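Local coordinates for protein ribosomal RNA small subunit methyltransferase D (PDB 2FPO) that methylates the exocyclic N2 of guanine 966 in 16S rRNA within the assembled 30S particle, using S-adenosyl-L-methionine as methyl donor, at residues A[77-87]-A[104-115]; A[40-48]-A[67-75]. All coordinates share one frame; numbering follows the deposited sequence.

Interaction 1: A[77-87]-A[104-115]; sequences AAGATLIEMDR and NARVVNSNAMSF
Ile83 and Phe115 meet at about a right angle, the methyl CD1 of the isoleucine sitting over the centre of the phenyl face in a CH-pi contact, 3.7 Å from CD1 of Ile83 to the centroid of the Phe115 ring. The same methyl reaches CB of Val108 at 3.7 Å; these two side chains run alongside each other on one face of the sheet, as befits neighbours in a parallel pair. With CG1 of Ile83 beside its own backbone N (chi1 -48°), the other branch, CG2, is turned to the carbonyl O of Ser110. Thr81 and Arg106 share this face. The arginine bends at chi3 so that its guanidinium returns to the threonine, and NH2 of Arg106 donates in its own plane to OG1 of Thr81 at 3.0 Å, while CG and CD of the arginine pass the methyl CG2.

The backbones of strands 79-83 and 105-108 form a parallel ladder, the two ends of a right-handed beta-alpha-beta crossover through helix 87-99, as in Rossmann-like methyltransferases. Its N-terminal end is closed by Asn104, whose ND2 donates to O of Ala78 at 3.0 Å, coming from above the carbonyl plane; a water links the same ND2 to O of Ala77. At the other end, Glu84 sends OE1 to the backbone N of Gly64 and OE2 to N of Asp86. The chemistry is thus divided: regular backbone bonds set the register, apolar branches fill one end of a face, and a hydroxyl takes up one N-H of a solvent-exposed arginine.

Interaction 2: A[40-48]-A[67-75]; sequences RVRETLFNW and ALGLEALSR
Phe46 turns its CG beside the backbone N (chi1 -73°), which carries the ring across to helix 67-74, while Glu71, with CG anti to its backbone N (chi1 -169°) and a bend at chi2, lays its CG over one ring face. This is helix-to-helix packing in a Rossmann-like methyltransferase: helix 39-53 crosses helix 67-74, the segments inclined at -46° with axes 11.2 Å apart, a spacing bridged by long side chains. The methylene CG of Glu71 stands 3.7 Å from the centroid of the Phe46 ring, and Leu45 of the phenylalanine's own helix covers the opposite face. CZ of Phe46 comes to 3.4 Å from O of Leu68.

Beside these apolar contacts lies a salt-bridge network in which Glu71 is shared by two arginines. Arg75, extended from CG to NE, returns to the carboxylate side-on: NE and NH2 both reach OE2 of Glu71, the shorter bond being 2.8 Å from NE of Arg75 to OE2, on the anti lone pair. One face of this guanidinium rests on CB of Phe46, centred at 3.4 Å above the plane. Were Arg75 replaced by alanine, OE2 of Glu71 would probably lose its two-nitrogen grip and CB of Phe46 its flat cover. Arg42 approaches the other oxygen, but its bond from NH1 to OE1 of Glu71 is weak, at 3.1 Å; NH1 also donates to O of Arg15, and OE1 also accepts from N of Ile17, tying the network to the N-terminal segment. CG of Arg42 touches CD2 of Leu68, which also meets CD2 of Leu45. At the edge of the Arg75 guanidinium, in its plane, a water accepts from NH2 at 3.1 Å.

In the fold
Interactions 1 and 2 illustrate how one helix can serve two layers of an alpha/beta fold. Their centres lie about 17 Å apart, yet helix 67-74, which packs on helix 39-53 in interaction 2, is followed in the chain, after a short turn, by strand 79-83 of interaction 1. The turn between them is probably held by N of Ala77 donating to O of Ala72 at 3.1 Å. Leu73, which does not touch segment 40-48, places CD1 3.8 Å from CB of Ala105, and CD2 of Leu82 lies 3.6 Å from CA of Gly69. Strand 105-108 borders the seven-stranded sheet; in Rossmann-like methyltransferases generally, the carboxyl ends of such parallel strands form the S-adenosyl-L-methionine site.

Interaction 1: A[77-87]-A[104-115]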
ATOM      1  N   ALA A  77       9.146  -1.505   8.901  1.00 30.25           N
ATOM      2  CA  ALA A  77       9.363  -2.056   7.570  1.00 30.00           C
ATOM      3  C   ALA A  77      10.838  -1.851   7.233  1.00 29.23           C
ATOM      4  O   ALA A  77      11.397  -0.817   7.559  1.00 28.78           O
ATOM      5  CB  ALA A  77       8.478  -1.340   6.527  1.00 29.91           C
ATOM      6  N   ALA A  78      11.450  -2.838   6.587  1.00 29.67           N
ATOM      7  CA  ALA A  78      12.824  -2.747   6.084  1.00 28.64           C
ATOM      8  C   ALA A  78      12.914  -1.718   4.955  1.00 28.49           C
ATOM      9  O   ALA A  78      13.875  -0.926   4.886  1.00 27.79           O
ATOM     10  CB  ALA A  78      13.286  -4.113   5.598  1.00 29.30           C
ATOM     11  N   GLY A  79      11.905  -1.704   4.084  1.00 27.57           N
ATOM     12  CA  GLY A  79      11.889  -0.736   2.989  1.00 27.84           C
ATOM     13  C   GLY A  79      10.506  -0.593   2.352  1.00 27.53           C
ATOM     14  O   GLY A  79       9.636  -1.467   2.518  1.00 25.92           O
ATOM     15  N   ALA A  80      10.315   0.529   1.656  1.00 26.75           N
ATOM     16  CA  ALA A  80       9.055   0.831   0.963  1.00 26.50           C
ATOM     17  C   ALA A  80       9.302   1.576  -0.334  1.00 26.92           C
ATOM     18  O   ALA A  80       9.955   2.633  -0.364  1.00 26.73           O
ATOM     19  CB  ALA A  80       8.116   1.628   1.838  1.00 26.15           C
ATOM     20  N   THR A  81       8.768   1.018  -1.402  1.00 26.31           N
ATOM     21  CA  THR A  81       8.737   1.698  -2.682  1.00 27.03           C
ATOM     22  C   THR A  81       7.315   2.241  -2.847  1.00 27.02           C
ATOM     23  O   THR A  81       6.323   1.496  -2.724  1.00 25.07           O
ATOM     24  CB  THR A  81       9.111   0.741  -3.805  1.00 27.55           C
ATOM     25  OG1 THR A  81      10.463   0.325  -3.602  1.00 27.07           O
ATOM     26  CG2 THR A  81       8.963   1.415  -5.190  1.00 25.42           C
ATOM     27  N   LEU A  82       7.235   3.550  -3.058  1.00 25.94           N
ATOM     28  CA  LEU A  82       5.958   4.258  -3.033  1.00 26.46           C
ATOM     29  C   LEU A  82       5.679   4.844  -4.421  1.00 25.93           C
ATOM     30  O   LEU A  82       6.409   5.695  -4.880  1.00 26.39           O
ATOM     31  CB  LEU A  82       5.974   5.371  -1.969  1.00 25.63           C
ATOM     32  CG  LEU A  82       6.402   4.921  -0.549  1.00 27.20           C
ATOM     33  CD1 LEU A  82       6.562   6.118   0.393  1.00 24.96           C
ATOM     34  CD2 LEU A  82       5.432   3.906   0.048  1.00 25.62           C
ATOM     35  N   ILE A  83       4.614   4.380  -5.064  1.00 25.00           N
ATOM     36  CA  ILE A  83       4.327   4.738  -6.452  1.00 24.75           C
ATOM     37  C   ILE A  83       3.160   5.746  -6.491  1.00 25.55           C
ATOM     38  O   ILE A  83       2.119   5.507  -5.883  1.00 23.73           O
ATOM     39  CB  ILE A  83       3.933   3.515  -7.346  1.00 24.92           C
ATOM     40  CG1 ILE A  83       4.896   2.321  -7.179  1.00 22.70           C
ATOM     41  CG2 ILE A  83       3.866   3.957  -8.853  1.00 26.36           C
ATOM     42  CD1 ILE A  83       6.377   2.715  -7.338  1.00 23.41           C
ATOM     43  N   GLU A  84       3.354   6.868  -7.181  1.00 25.83           N
ATOM     44  CA  GLU A  84       2.348   7.915  -7.151  1.00 26.83           C
ATOM     45  C   GLU A  84       2.337   8.683  -8.450  1.00 27.41           C
ATOM     46  O   GLU A  84       3.347   9.270  -8.833  1.00 28.78           O
ATOM     47  CB  GLU A  84       2.531   8.844  -5.927  1.00 26.07           C
ATOM     48  CG  GLU A  84       1.609  10.135  -5.948  1.00 28.16           C
ATOM     49  CD  GLU A  84       0.117   9.798  -5.997  1.00 29.78           C
ATOM     50  OE1 GLU A  84      -0.300   8.835  -5.276  1.00 30.41           O
ATOM     51  OE2 GLU A  84      -0.647  10.449  -6.778  1.00 30.50           O
HETATM   52  N   MSE A  85       1.176   8.705  -9.108  1.00 27.47           N
HETATM   53  CA  MSE A  85       0.988   9.335 -10.422  0.60 29.54           C
HETATM   54  C   MSE A  85       1.065  10.870 -10.375  1.00 26.43           C
HETATM   55  O   MSE A  85       1.562  11.498 -11.308  1.00 25.42           O
HETATM   56  CB  MSE A  85      -0.356   8.881 -11.037  0.60 29.50           C
HETATM   57  CG  MSE A  85      -0.552   9.192 -12.539  0.60 30.69           C
HETATM   58 SE   MSE A  85      -1.599  10.825 -12.903  0.48 41.27          SE
HETATM   59  CE  MSE A  85      -3.218  10.041 -13.456  0.60 32.37           C
ATOM     60  N   ASP A  86       0.546  11.464  -9.303  1.00 25.17           N
ATOM     61  CA  ASP A  86       0.490  12.926  -9.188  1.00 25.31           C
ATOM     62  C   ASP A  86       1.872  13.533  -8.830  1.00 24.53           C
ATOM     63  O   ASP A  86       2.438  13.227  -7.771  1.00 22.91           O
ATOM     64  CB  ASP A  86      -0.570  13.346  -8.156  1.00 25.42           C
ATOM     65  CG  ASP A  86      -0.849  14.840  -8.176  1.00 26.63           C
ATOM     66  OD1 ASP A  86       0.074  15.659  -7.911  1.00 26.77           O
ATOM     67  OD2 ASP A  86      -1.991  15.216  -8.499  1.00 30.24           O
ATOM     68  N   ARG A  87       2.404  14.369  -9.730  1.00 23.91           N
ATOM     69  CA  ARG A  87       3.746  14.938  -9.534  1.00 24.13           C
ATOM     70  C   ARG A  87       3.829  15.781  -8.242  1.00 23.31           C
ATOM     71  O   ARG A  87       4.791  15.667  -7.486  1.00 22.84           O
ATOM     72  CB  ARG A  87       4.223  15.742 -10.763  1.00 23.47           C
ATOM     73  CG  ARG A  87       5.702  16.252 -10.666  1.00 24.85           C
ATOM     74  CD  ARG A  87       5.981  17.469 -11.544  1.00 28.04           C
ATOM     75  NE  ARG A  87       5.091  18.563 -11.167  1.00 33.81           N
ATOM     76  CZ  ARG A  87       4.251  19.170 -11.999  1.00 35.33           C
ATOM     77  NH1 ARG A  87       3.453  20.129 -11.544  1.00 34.44           N
ATOM     78  NH2 ARG A  87       4.219  18.831 -13.283  1.00 35.02           N
ATOM     79  N   ASN A 104      15.263   4.545   3.879  1.00 28.30           N
ATOM     80  CA  ASN A 104      14.867   3.210   3.459  1.00 27.41           C
ATOM     81  C   ASN A 104      13.528   3.213   2.685  1.00 26.85           C
ATOM     82  O   ASN A 104      12.681   2.352   2.901  1.00 27.02           O
ATOM     83  CB  ASN A 104      14.820   2.233   4.674  1.00 26.70           C
ATOM     84  CG  ASN A 104      13.764   2.623   5.727  1.00 28.81           C
ATOM     85  OD1 ASN A 104      13.521   3.813   5.971  1.00 28.24           O
ATOM     86  ND2 ASN A 104      13.134   1.620   6.343  1.00 24.66           N
ATOM     87  N   ALA A 105      13.395   4.169   1.763  1.00 25.66           N
ATOM     88  CA  ALA A 105      12.215   4.364   0.931  1.00 25.60           C
ATOM     89  C   ALA A 105      12.550   5.140  -0.329  1.00 24.36           C
ATOM     90  O   ALA A 105      13.570   5.846  -0.397  1.00 24.69           O
ATOM     91  CB  ALA A 105      11.112   5.081   1.722  1.00 25.42           C
ATOM     92  N   ARG A 106      11.720   4.992  -1.346  1.00 23.71           N
ATOM     93  CA  ARG A 106      11.889   5.757  -2.570  1.00 23.66           C
ATOM     94  C   ARG A 106      10.488   6.071  -3.099  1.00 24.83           C
ATOM     95  O   ARG A 106       9.486   5.384  -2.781  1.00 25.80           O
ATOM     96  CB  ARG A 106      12.639   4.957  -3.627  1.00 23.77           C
ATOM     97  CG  ARG A 106      11.930   3.669  -4.038  1.00 25.21           C
ATOM     98  CD  ARG A 106      12.468   3.181  -5.398  1.00 27.81           C
ATOM     99  NE  ARG A 106      13.865   2.683  -5.296  1.00 27.36           N
ATOM    100  CZ  ARG A 106      14.219   1.468  -4.877  1.00 28.82           C
ATOM    101  NH1 ARG A 106      15.525   1.113  -4.872  1.00 29.02           N
ATOM    102  NH2 ARG A 106      13.293   0.594  -4.479  1.00 27.97           N
ATOM    103  N   VAL A 107      10.407   7.108  -3.897  1.00 24.30           N
ATOM    104  CA  VAL A 107       9.137   7.508  -4.450  1.00 23.56           C
ATOM    105  C   VAL A 107       9.355   7.514  -5.920  1.00 23.94           C
ATOM    106  O   VAL A 107      10.310   8.142  -6.427  1.00 24.08           O
ATOM    107  CB  VAL A 107       8.742   8.932  -3.980  1.00 24.04           C
ATOM    108  CG1 VAL A 107       7.468   9.401  -4.681  1.00 23.08           C
ATOM    109  CG2 VAL A 107       8.612   8.981  -2.420  1.00 22.63           C
ATOM    110  N   VAL A 108       8.447   6.861  -6.620  1.00 24.62           N
ATOM    111  CA  VAL A 108       8.483   6.852  -8.058  1.00 25.31           C
ATOM    112  C   VAL A 108       7.209   7.567  -8.578  1.00 25.19           C
ATOM    113  O   VAL A 108       6.073   7.188  -8.247  1.00 24.33           O
ATOM    114  CB  VAL A 108       8.533   5.397  -8.608  1.00 24.57           C
ATOM    115  CG1 VAL A 108       8.472   5.390 -10.119  1.00 24.38           C
ATOM    116  CG2 VAL A 108       9.799   4.601  -8.101  1.00 26.52           C
ATOM    117  N   ASN A 109       7.424   8.578  -9.413  1.00 24.60           N
ATOM    118  CA  ASN A 109       6.316   9.379  -9.943  1.00 24.49           C
ATOM    119  C   ASN A 109       5.844   8.682 -11.200  1.00 24.66           C
ATOM    120  O   ASN A 109       6.348   8.936 -12.283  1.00 23.13           O
ATOM    121  CB  ASN A 109       6.768  10.815 -10.232  1.00 25.20           C
ATOM    122  CG  ASN A 109       5.621  11.711 -10.758  1.00 26.43           C
ATOM    123  OD1 ASN A 109       4.425  11.363 -10.667  1.00 28.04           O
ATOM    124  ND2 ASN A 109       5.989  12.856 -11.300  1.00 25.16           N
ATOM    125  N   SER A 110       4.893   7.771 -11.053  1.00 25.08           N
ATOM    126  CA  SER A 110       4.433   6.988 -12.209  1.00 27.16           C
ATOM    127  C   SER A 110       3.014   6.550 -11.928  1.00 27.20           C
ATOM    128  O   SER A 110       2.627   6.362 -10.757  1.00 27.36           O
ATOM    129  CB  SER A 110       5.316   5.726 -12.413  1.00 28.39           C
ATOM    130  OG  SER A 110       4.774   4.881 -13.453  1.00 28.90           O
ATOM    131  N   ASN A 111       2.244   6.362 -12.972  1.00 28.10           N
ATOM    132  CA  ASN A 111       1.021   5.584 -12.819  1.00 29.24           C
ATOM    133  C   ASN A 111       1.369   4.097 -12.594  1.00 28.92           C
ATOM    134  O   ASN A 111       2.434   3.618 -13.037  1.00 29.41           O
ATOM    135  CB  ASN A 111       0.087   5.795 -14.032  1.00 28.87           C
ATOM    136  CG  ASN A 111       0.622   5.164 -15.310  1.00 33.13           C
ATOM    137  OD1 ASN A 111       0.280   4.039 -15.630  1.00 36.36           O
ATOM    138  ND2 ASN A 111       1.522   5.857 -15.995  1.00 38.53           N
ATOM    139  N   ALA A 112       0.480   3.365 -11.922  1.00 29.44           N
ATOM    140  CA  ALA A 112       0.749   1.972 -11.554  1.00 30.43           C
ATOM    141  C   ALA A 112       0.795   0.998 -12.726  1.00 31.41           C
ATOM    142  O   ALA A 112       1.565   0.058 -12.698  1.00 30.66           O
ATOM    143  CB  ALA A 112      -0.242   1.485 -10.503  1.00 30.24           C
HETATM  144  N   MSE A 113      -0.006   1.248 -13.762  1.00 32.20           N
HETATM  145  CA  MSE A 113      -0.084   0.354 -14.920  1.00 34.09           C
HETATM  146  C   MSE A 113       1.218   0.298 -15.709  1.00 33.23           C
HETATM  147  O   MSE A 113       1.658  -0.803 -16.059  1.00 33.16           O
HETATM  148  CB  MSE A 113      -1.219   0.773 -15.853  1.00 34.68           C
HETATM  149  CG  MSE A 113      -2.513   0.946 -15.100  1.00 41.89           C
HETATM  150 SE   MSE A 113      -3.353  -0.763 -14.794  0.70 52.97          SE
HETATM  151  CE  MSE A 113      -4.369  -0.714 -16.373  1.00 53.39           C
ATOM    152  N   SER A 114       1.826   1.465 -15.973  1.00 31.65           N
ATOM    153  CA  SER A 114       3.137   1.545 -16.599  1.00 31.55           C
ATOM    154  C   SER A 114       4.220   0.998 -15.685  1.00 29.93           C
ATOM    155  O   SER A 114       5.130   0.279 -16.132  1.00 29.94           O
ATOM    156  CB  SER A 114       3.504   3.006 -16.915  1.00 31.61           C
ATOM    157  OG  SER A 114       2.666   3.479 -17.943  1.00 38.07           O
ATOM    158  N   PHE A 115       4.149   1.377 -14.417  1.00 28.22           N
ATOM    159  CA  PHE A 115       5.164   0.956 -13.465  1.00 27.71           C
ATOM    160  C   PHE A 115       5.270  -0.566 -13.264  1.00 27.33           C
ATOM    161  O   PHE A 115       6.376  -1.114 -13.231  1.00 27.17           O
ATOM    162  CB  PHE A 115       5.036   1.643 -12.104  1.00 26.73           C
ATOM    163  CG  PHE A 115       6.102   1.178 -11.143  1.00 27.81           C
ATOM    164  CD1 PHE A 115       7.406   1.631 -11.276  1.00 26.69           C
ATOM    165  CD2 PHE A 115       5.821   0.209 -10.185  1.00 25.68           C
ATOM    166  CE1 PHE A 115       8.403   1.151 -10.423  1.00 26.47           C
ATOM    167  CE2 PHE A 115       6.827  -0.280  -9.345  1.00 29.03           C
ATOM    168  CZ  PHE A 115       8.106   0.206  -9.475  1.00 26.00           C
TER
HETATM  169  O   HOH W   1      11.569   1.783   8.740  1.00 34.79           O

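Interaction 2: A[40-48]-A[67-75]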
ATOM      1  N   ARG A  40      -8.892   4.647  11.869  1.00 41.22           N
ATOM      2  CA  ARG A  40      -9.465   3.339  12.165  1.00 40.26           C
ATOM      3  C   ARG A  40      -9.134   2.290  11.118  1.00 40.02           C
ATOM      4  O   ARG A  40      -8.842   1.140  11.453  1.00 39.59           O
ATOM      5  CB  ARG A  40     -10.970   3.433  12.395  1.00 40.34           C
ATOM      6  CG  ARG A  40     -11.298   3.654  13.843  1.00 39.68           C
ATOM      7  CD  ARG A  40     -12.775   3.442  14.126  1.00 40.64           C
ATOM      8  NE  ARG A  40     -13.141   3.945  15.444  1.00 34.94           N
ATOM      9  CZ  ARG A  40     -13.100   5.228  15.790  1.00 35.41           C
ATOM     10  NH1 ARG A  40     -13.461   5.595  17.009  1.00 34.53           N
ATOM     11  NH2 ARG A  40     -12.698   6.146  14.914  1.00 37.00           N
ATOM     12  N   VAL A  41      -9.152   2.710   9.852  1.00 39.71           N
ATOM     13  CA  VAL A  41      -8.654   1.899   8.736  1.00 38.93           C
ATOM     14  C   VAL A  41      -7.210   1.465   8.974  1.00 37.99           C
ATOM     15  O   VAL A  41      -6.910   0.269   9.010  1.00 37.82           O
ATOM     16  CB  VAL A  41      -8.770   2.693   7.404  1.00 39.16           C
ATOM     17  CG1 VAL A  41      -7.997   2.006   6.259  1.00 40.31           C
ATOM     18  CG2 VAL A  41     -10.256   2.919   7.055  1.00 39.92           C
ATOM     19  N   ARG A  42      -6.316   2.430   9.145  1.00 36.95           N
ATOM     20  CA  ARG A  42      -4.899   2.131   9.329  1.00 36.52           C
ATOM     21  C   ARG A  42      -4.678   1.265  10.560  1.00 35.10           C
ATOM     22  O   ARG A  42      -3.871   0.334  10.546  1.00 34.20           O
ATOM     23  CB  ARG A  42      -4.059   3.418   9.398  1.00 36.60           C
ATOM     24  CG  ARG A  42      -3.583   3.896   8.047  1.00 38.08           C
ATOM     25  CD  ARG A  42      -2.674   5.117   8.176  1.00 38.92           C
ATOM     26  NE  ARG A  42      -3.429   6.294   8.591  1.00 43.25           N
ATOM     27  CZ  ARG A  42      -2.900   7.369   9.155  1.00 45.19           C
ATOM     28  NH1 ARG A  42      -1.595   7.431   9.388  1.00 48.10           N
ATOM     29  NH2 ARG A  42      -3.681   8.380   9.499  1.00 45.72           N
ATOM     30  N   GLU A  43      -5.421   1.574  11.624  1.00 33.62           N
ATOM     31  CA  GLU A  43      -5.363   0.816  12.851  1.00 32.76           C
ATOM     32  C   GLU A  43      -5.687  -0.651  12.615  1.00 32.04           C
ATOM     33  O   GLU A  43      -4.921  -1.528  13.011  1.00 31.73           O
ATOM     34  CB  GLU A  43      -6.319   1.444  13.860  1.00 33.02           C
ATOM     35  CG  GLU A  43      -6.158   0.976  15.260  1.00 33.90           C
ATOM     36  CD  GLU A  43      -7.122   1.712  16.203  1.00 35.31           C
ATOM     37  OE1 GLU A  43      -6.671   2.175  17.271  1.00 35.66           O
ATOM     38  OE2 GLU A  43      -8.316   1.836  15.855  1.00 34.85           O
ATOM     39  N   THR A  44      -6.796  -0.911  11.939  1.00 30.84           N
ATOM     40  CA  THR A  44      -7.203  -2.274  11.598  1.00 30.89           C
ATOM     41  C   THR A  44      -6.146  -2.993  10.725  1.00 30.83           C
ATOM     42  O   THR A  44      -5.752  -4.125  11.032  1.00 30.07           O
ATOM     43  CB  THR A  44      -8.587  -2.268  10.874  1.00 30.91           C
ATOM     44  OG1 THR A  44      -9.563  -1.669  11.725  1.00 31.15           O
ATOM     45  CG2 THR A  44      -9.050  -3.672  10.508  1.00 31.99           C
ATOM     46  N   LEU A  45      -5.686  -2.333   9.656  1.00 29.90           N
ATOM     47  CA  LEU A  45      -4.735  -2.934   8.727  1.00 30.01           C
ATOM     48  C   LEU A  45      -3.413  -3.304   9.415  1.00 29.62           C
ATOM     49  O   LEU A  45      -2.865  -4.399   9.223  1.00 29.28           O
ATOM     50  CB  LEU A  45      -4.429  -1.953   7.573  1.00 30.56           C
ATOM     51  CG  LEU A  45      -3.353  -2.363   6.568  1.00 30.13           C
ATOM     52  CD1 LEU A  45      -3.588  -3.806   6.006  1.00 28.77           C
ATOM     53  CD2 LEU A  45      -3.263  -1.319   5.417  1.00 30.39           C
ATOM     54  N   PHE A  46      -2.897  -2.365  10.197  1.00 29.52           N
ATOM     55  CA  PHE A  46      -1.605  -2.549  10.815  1.00 29.74           C
ATOM     56  C   PHE A  46      -1.669  -3.462  12.014  1.00 29.36           C
ATOM     57  O   PHE A  46      -0.660  -4.080  12.349  1.00 30.06           O
ATOM     58  CB  PHE A  46      -0.861  -1.227  11.018  1.00 29.36           C
ATOM     59  CG  PHE A  46      -0.334  -0.667   9.724  1.00 30.61           C
ATOM     60  CD1 PHE A  46       0.856  -1.182   9.164  1.00 29.87           C
ATOM     61  CD2 PHE A  46      -1.065   0.293   9.011  1.00 27.98           C
ATOM     62  CE1 PHE A  46       1.327  -0.714   7.958  1.00 28.66           C
ATOM     63  CE2 PHE A  46      -0.595   0.772   7.785  1.00 29.84           C
ATOM     64  CZ  PHE A  46       0.604   0.283   7.265  1.00 29.47           C
ATOM     65  N   ASN A  47      -2.846  -3.605  12.616  1.00 28.77           N
ATOM     66  CA  ASN A  47      -3.054  -4.692  13.564  0.50 28.88           C
ATOM     67  C   ASN A  47      -2.983  -6.045  12.835  1.00 29.13           C
ATOM     68  O   ASN A  47      -2.313  -6.960  13.319  1.00 29.22           O
ATOM     69  CB  ASN A  47      -4.349  -4.505  14.367  0.50 28.59           C
ATOM     70  CG  ASN A  47      -4.313  -3.263  15.290  0.50 29.54           C
ATOM     71  OD1 ASN A  47      -3.291  -2.578  15.414  0.50 30.02           O
ATOM     72  ND2 ASN A  47      -5.449  -2.969  15.927  0.50 32.15           N
ATOM     73  N   TRP A  48      -3.623  -6.159  11.661  1.00 28.34           N
ATOM     74  CA  TRP A  48      -3.506  -7.413  10.856  1.00 29.27           C
ATOM     75  C   TRP A  48      -2.054  -7.729  10.456  1.00 29.40           C
ATOM     76  O   TRP A  48      -1.667  -8.893  10.357  1.00 29.64           O
ATOM     77  CB  TRP A  48      -4.315  -7.362   9.549  1.00 28.50           C
ATOM     78  CG  TRP A  48      -5.831  -7.285   9.662  1.00 29.16           C
ATOM     79  CD1 TRP A  48      -6.617  -7.663  10.724  1.00 30.19           C
ATOM     80  CD2 TRP A  48      -6.724  -6.807   8.654  1.00 29.08           C
ATOM     81  NE1 TRP A  48      -7.955  -7.444  10.429  1.00 29.64           N
ATOM     82  CE2 TRP A  48      -8.045  -6.928   9.161  1.00 30.78           C
ATOM     83  CE3 TRP A  48      -6.539  -6.317   7.353  1.00 29.70           C
ATOM     84  CZ2 TRP A  48      -9.175  -6.567   8.410  1.00 28.88           C
ATOM     85  CZ3 TRP A  48      -7.647  -5.941   6.619  1.00 29.79           C
ATOM     86  CH2 TRP A  48      -8.963  -6.072   7.152  1.00 28.82           C
ATOM     87  N   ALA A  67       0.023   7.861   3.655  1.00 34.94           N
ATOM     88  CA  ALA A  67      -0.481   7.319   4.929  1.00 34.81           C
ATOM     89  C   ALA A  67      -0.055   5.851   5.144  1.00 34.42           C
ATOM     90  O   ALA A  67       0.507   5.509   6.192  1.00 34.86           O
ATOM     91  CB  ALA A  67      -2.005   7.471   5.039  1.00 34.65           C
ATOM     92  N   LEU A  68      -0.261   5.002   4.137  1.00 33.48           N
ATOM     93  CA  LEU A  68       0.060   3.586   4.277  1.00 33.35           C
ATOM     94  C   LEU A  68       1.556   3.299   4.305  1.00 32.63           C
ATOM     95  O   LEU A  68       2.042   2.631   5.213  1.00 31.36           O
ATOM     96  CB  LEU A  68      -0.651   2.741   3.214  1.00 33.33           C
ATOM     97  CG  LEU A  68      -2.180   2.785   3.229  1.00 33.82           C
ATOM     98  CD1 LEU A  68      -2.752   1.837   2.183  1.00 33.23           C
ATOM     99  CD2 LEU A  68      -2.716   2.440   4.642  1.00 36.38           C
ATOM    100  N   GLY A  69       2.286   3.795   3.307  1.00 32.76           N
ATOM    101  CA  GLY A  69       3.738   3.588   3.254  1.00 32.52           C
ATOM    102  C   GLY A  69       4.485   4.150   4.462  1.00 31.27           C
ATOM    103  O   GLY A  69       5.401   3.520   4.981  1.00 30.44           O
ATOM    104  N   LEU A  70       4.076   5.335   4.907  1.00 31.56           N
ATOM    105  CA  LEU A  70       4.680   6.005   6.060  1.00 31.49           C
ATOM    106  C   LEU A  70       4.436   5.316   7.398  1.00 30.52           C
ATOM    107  O   LEU A  70       5.325   5.189   8.247  1.00 30.45           O
ATOM    108  CB  LEU A  70       4.232   7.469   6.115  1.00 32.16           C
ATOM    109  CG  LEU A  70       4.819   8.317   4.976  1.00 32.03           C
ATOM    110  CD1 LEU A  70       4.214   9.713   4.986  1.00 32.73           C
ATOM    111  CD2 LEU A  70       6.325   8.383   5.111  1.00 32.99           C
ATOM    112  N   GLU A  71       3.216   4.869   7.589  1.00 29.63           N
ATOM    113  CA  GLU A  71       2.888   4.037   8.740  1.00 29.18           C
ATOM    114  C   GLU A  71       3.707   2.724   8.698  1.00 28.46           C
ATOM    115  O   GLU A  71       4.206   2.275   9.735  1.00 27.55           O
ATOM    116  CB  GLU A  71       1.371   3.811   8.712  1.00 29.63           C
ATOM    117  CG  GLU A  71       0.745   3.204   9.908  1.00 30.88           C
ATOM    118  CD  GLU A  71       0.600   4.163  11.051  1.00 32.59           C
ATOM    119  OE1 GLU A  71       0.121   5.318  10.859  1.00 29.63           O
ATOM    120  OE2 GLU A  71       0.983   3.732  12.149  1.00 31.44           O
ATOM    121  N   ALA A  72       3.877   2.130   7.500  1.00 27.61           N
ATOM    122  CA  ALA A  72       4.711   0.922   7.351  1.00 27.55           C
ATOM    123  C   ALA A  72       6.155   1.176   7.769  1.00 28.02           C
ATOM    124  O   ALA A  72       6.699   0.428   8.571  1.00 28.69           O
ATOM    125  CB  ALA A  72       4.620   0.305   5.901  1.00 27.93           C
ATOM    126  N   LEU A  73       6.760   2.266   7.296  1.00 27.82           N
ATOM    127  CA  LEU A  73       8.111   2.611   7.686  1.00 27.42           C
ATOM    128  C   LEU A  73       8.259   2.887   9.179  1.00 27.82           C
ATOM    129  O   LEU A  73       9.275   2.545   9.790  1.00 26.94           O
ATOM    130  CB  LEU A  73       8.613   3.816   6.881  1.00 27.38           C
ATOM    131  CG  LEU A  73       8.793   3.467   5.404  1.00 28.65           C
ATOM    132  CD1 LEU A  73       8.650   4.757   4.561  1.00 28.37           C
ATOM    133  CD2 LEU A  73      10.117   2.700   5.099  1.00 25.64           C
ATOM    134  N   SER A  74       7.252   3.530   9.749  1.00 27.63           N
ATOM    135  CA  SER A  74       7.273   3.837  11.162  1.00 28.53           C
ATOM    136  C   SER A  74       7.395   2.546  11.993  1.00 29.03           C
ATOM    137  O   SER A  74       8.161   2.487  12.964  1.00 29.37           O
ATOM    138  CB  SER A  74       6.014   4.611  11.542  1.00 27.69           C
ATOM    139  OG  SER A  74       6.101   5.065  12.881  1.00 29.92           O
ATOM    140  N   ARG A  75       6.671   1.516  11.558  1.00 29.15           N
ATOM    141  CA  ARG A  75       6.553   0.266  12.263  1.00 29.78           C
ATOM    142  C   ARG A  75       7.650  -0.719  11.837  1.00 30.15           C
ATOM    143  O   ARG A  75       7.505  -1.952  11.965  1.00 28.67           O
ATOM    144  CB  ARG A  75       5.151  -0.281  12.050  1.00 29.59           C
ATOM    145  CG  ARG A  75       4.059   0.664  12.561  1.00 30.14           C
ATOM    146  CD  ARG A  75       2.685   0.124  12.178  1.00 30.14           C
ATOM    147  NE  ARG A  75       1.566   1.011  12.544  1.00 29.13           N
ATOM    148  CZ  ARG A  75       0.623   0.732  13.437  1.00 29.10           C
ATOM    149  NH1 ARG A  75       0.643  -0.414  14.119  1.00 29.37           N
ATOM    150  NH2 ARG A  75      -0.364   1.603  13.655  1.00 28.81           N
TER
HETATM  151  O   HOH W   2      -2.550   0.194  15.321  1.00 46.24           O